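Tautomerase (Bordetella trematum, PDB 6VVR) belongs to the tautomerase superfamily of the MIF clan, whose small beta-alpha-beta chains assemble here as a trimer of identical subunits. Local coordinates at residues A[74-79]-A[102-107]. Residues are numbered along the deposited sequence; the frame is centred on the assembly and turned at random.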
ATOM      1  N   GLU A  74      15.228   7.629  16.253  1.00 25.39           N
ATOM      2  CA  GLU A  74      16.316   6.660  16.348  1.00 27.38           C
ATOM      3  C   GLU A  74      15.811   5.232  16.165  1.00 25.19           C
ATOM      4  O   GLU A  74      16.446   4.428  15.473  1.00 24.00           O
ATOM      5  CB  GLU A  74      17.031   6.812  17.693  1.00 29.29           C
ATOM      6  CG  GLU A  74      18.173   5.825  17.913  1.00 32.53           C
ATOM      7  CD  GLU A  74      19.268   6.416  18.790  1.00 40.36           C
ATOM      8  OE1 GLU A  74      18.964   7.372  19.537  1.00 47.09           O
ATOM      9  OE2 GLU A  74      20.426   5.942  18.726  1.00 44.88           O
ATOM     10  N   LEU A  75      14.671   4.898  16.776  1.00 27.15           N
ATOM     11  CA  LEU A  75      14.102   3.567  16.580  1.00 24.76           C
ATOM     12  C   LEU A  75      13.644   3.378  15.138  1.00 23.90           C
ATOM     13  O   LEU A  75      13.838   2.305  14.554  1.00 23.22           O
ATOM     14  CB  LEU A  75      12.939   3.341  17.548  1.00 27.18           C
ATOM     15  CG  LEU A  75      13.286   3.011  19.002  1.00 29.97           C
ATOM     16  CD1 LEU A  75      12.035   2.595  19.750  1.00 32.65           C
ATOM     17  CD2 LEU A  75      14.338   1.911  19.065  1.00 31.48           C
ATOM     18  N   LYS A  76      13.037   4.413  14.548  1.00 24.41           N
ATOM     19  CA  LYS A  76      12.657   4.344  13.139  1.00 22.50           C
ATOM     20  C   LYS A  76      13.878   4.104  12.265  1.00 22.81           C
ATOM     21  O   LYS A  76      13.826   3.322  11.312  1.00 21.92           O
ATOM     22  CB  LYS A  76      11.962   5.633  12.711  1.00 22.80           C
ATOM     23  CG  LYS A  76      10.511   5.771  13.115  1.00 27.36           C
ATOM     24  CD  LYS A  76      10.158   7.260  13.059  1.00 29.03           C
ATOM     25  CE  LYS A  76       8.680   7.509  12.966  1.00 27.62           C
ATOM     26  NZ  LYS A  76       8.408   8.967  12.740  1.00 21.78           N
ATOM     27  N   ALA A  77      14.987   4.794  12.567  1.00 23.50           N
ATOM     28  CA  ALA A  77      16.216   4.588  11.807  1.00 21.07           C
ATOM     29  C   ALA A  77      16.729   3.163  11.969  1.00 22.95           C
ATOM     30  O   ALA A  77      17.122   2.522  10.987  1.00 22.82           O
ATOM     31  CB  ALA A  77      17.279   5.602  12.238  1.00 22.94           C
ATOM     32  N   ALA A  78      16.732   2.649  13.201  1.00 23.23           N
ATOM     33  CA  ALA A  78      17.139   1.267  13.432  1.00 23.57           C
ATOM     34  C   ALA A  78      16.270   0.297  12.646  1.00 23.57           C
ATOM     35  O   ALA A  78      16.764  -0.709  12.120  1.00 24.19           O
ATOM     36  CB  ALA A  78      17.069   0.947  14.924  1.00 27.63           C
ATOM     37  N   LEU A  79      14.967   0.584  12.557  1.00 23.74           N
ATOM     38  CA  LEU A  79      14.046  -0.319  11.869  1.00 23.04           C
ATOM     39  C   LEU A  79      14.304  -0.334  10.364  1.00 23.30           C
ATOM     40  O   LEU A  79      14.353  -1.404   9.752  1.00 22.19           O
ATOM     41  CB  LEU A  79      12.596   0.079  12.181  1.00 22.60           C
ATOM     42  CG  LEU A  79      11.446  -0.676  11.505  1.00 22.90           C
ATOM     43  CD1 LEU A  79      11.427  -2.157  11.873  1.00 21.97           C
ATOM     44  CD2 LEU A  79      10.115  -0.017  11.873  1.00 22.98           C
ATOM     45  N   LEU A 102       8.257   3.724   5.953  1.00 20.59           N
ATOM     46  CA  LEU A 102       7.489   3.642   7.188  1.00 20.23           C
ATOM     47  C   LEU A 102       6.324   4.613   7.092  1.00 22.31           C
ATOM     48  O   LEU A 102       6.512   5.780   6.724  1.00 22.49           O
ATOM     49  CB  LEU A 102       8.341   3.982   8.414  1.00 19.17           C
ATOM     50  CG  LEU A 102       9.693   3.283   8.582  1.00 20.56           C
ATOM     51  CD1 LEU A 102      10.343   3.723   9.890  1.00 19.58           C
ATOM     52  CD2 LEU A 102       9.561   1.751   8.527  1.00 19.45           C
ATOM     53  N   ARG A 103       5.130   4.134   7.409  1.00 20.01           N
ATOM     54  CA  ARG A 103       3.949   4.987   7.491  1.00 21.50           C
ATOM     55  C   ARG A 103       3.509   5.017   8.948  1.00 20.84           C
ATOM     56  O   ARG A 103       3.035   4.007   9.477  1.00 20.53           O
ATOM     57  CB  ARG A 103       2.840   4.479   6.573  1.00 21.88           C
ATOM     58  CG  ARG A 103       3.333   4.180   5.161  1.00 25.57           C
ATOM     59  CD  ARG A 103       2.216   4.295   4.144  1.00 28.74           C
ATOM     60  NE  ARG A 103       2.633   3.761   2.852  1.00 30.05           N
ATOM     61  CZ  ARG A 103       2.582   2.472   2.525  1.00 26.52           C
ATOM     62  NH1 ARG A 103       2.969   2.089   1.316  1.00 23.06           N
ATOM     63  NH2 ARG A 103       2.121   1.574   3.396  1.00 22.35           N
ATOM     64  N   ASP A 104       3.711   6.164   9.600  1.00 22.31           N
ATOM     65  CA  ASP A 104       3.286   6.356  10.985  1.00 22.55           C
ATOM     66  C   ASP A 104       1.766   6.423  11.025  1.00 24.25           C
ATOM     67  O   ASP A 104       1.170   7.325  10.430  1.00 24.31           O
ATOM     68  CB  ASP A 104       3.886   7.640  11.554  1.00 24.76           C
ATOM     69  CG  ASP A 104       5.098   7.393  12.447  1.00 27.10           C
ATOM     70  OD1 ASP A 104       5.468   6.228  12.681  1.00 26.88           O
ATOM     71  OD2 ASP A 104       5.674   8.394  12.930  1.00 31.61           O
ATOM     72  N   ILE A 105       1.147   5.486  11.731  1.00 20.62           N
ATOM     73  CA  ILE A 105      -0.308   5.391  11.844  1.00 20.33           C
ATOM     74  C   ILE A 105      -0.689   5.777  13.272  1.00 18.25           C
ATOM     75  O   ILE A 105      -0.323   5.063  14.218  1.00 22.27           O
ATOM     76  CB  ILE A 105      -0.803   3.981  11.500  1.00 20.30           C
ATOM     77  CG1 ILE A 105      -0.284   3.520  10.121  1.00 21.30           C
ATOM     78  CG2 ILE A 105      -2.335   3.911  11.565  1.00 20.38           C
ATOM     79  CD1 ILE A 105      -0.725   4.406   8.939  1.00 20.89           C
ATOM     80  N   PRO A 106      -1.426   6.870  13.486  1.00 21.96           N
ATOM     81  CA  PRO A 106      -1.891   7.193  14.845  1.00 20.63           C
ATOM     82  C   PRO A 106      -2.694   6.049  15.448  1.00 21.55           C
ATOM     83  O   PRO A 106      -3.352   5.288  14.737  1.00 21.97           O
ATOM     84  CB  PRO A 106      -2.762   8.437  14.634  1.00 23.06           C
ATOM     85  CG  PRO A 106      -2.166   9.094  13.422  1.00 24.68           C
ATOM     86  CD  PRO A 106      -1.742   7.948  12.526  1.00 24.29           C
ATOM     87  N   LYS A 107      -2.644   5.948  16.782  1.00 21.91           N
ATOM     88  CA  LYS A 107      -3.290   4.831  17.471  1.00 23.10           C
ATOM     89  C   LYS A 107      -4.787   4.769  17.200  1.00 22.46           C
ATOM     90  O   LYS A 107      -5.375   3.679  17.233  1.00 23.35           O
ATOM     91  CB  LYS A 107      -3.037   4.929  18.973  1.00 24.42           C
ATOM     92  CG  LYS A 107      -1.585   4.735  19.355  1.00 27.37           C
ATOM     93  CD  LYS A 107      -1.413   4.647  20.862  1.00 35.22           C
ATOM     94  CE  LYS A 107       0.040   4.414  21.213  1.00 39.00           C
ATOM     95  NZ  LYS A 107       0.265   4.522  22.677  1.00 42.12           N
TER
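Lys76 reaches from helix 73-91 to Asp104 on strand 98-105 and ends in a salt bridge, NZ to OD2 at 2.8 Å. The ammonium group meets that oxygen from above the carboxylate, 41° out of its plane, and the two side chains run at about a right angle. CG of Lys76 stands opposite the carbonyl carbon (chi1 -79°), and the chain beyond it is extended, which carries the charge from the helix to the strand. A lysine suits this place because its long apolar stem can pack on the way: its CB lies 3.8 Å from CD1 of Leu102. The other branch of Leu102, CD2, touches CD2 of Leu79 at 3.8 Å, the two leucines meeting methyl to methyl. With CG anti to its backbone N (chi1 176°), Leu79 sends CD2 to Leu102; it also packs on Ser30 and Ile31 of helix 13-31. The segment axes approach to 11.0 Å, and the leucines and the lysine stem lie between them. Here the helix of the unit 61-68, 73-91, 98-105 is laid on its closing strand, in a beta-alpha-beta crossover. Lys76 NZ also forms a salt bridge with Asp109 of a second subunit. Two carboxylates, one from each of two subunits, thus share the ammonium of a buried lysine, an arrangement expected to favour its charged form and to tie the packing of the crossover to the subunit interface.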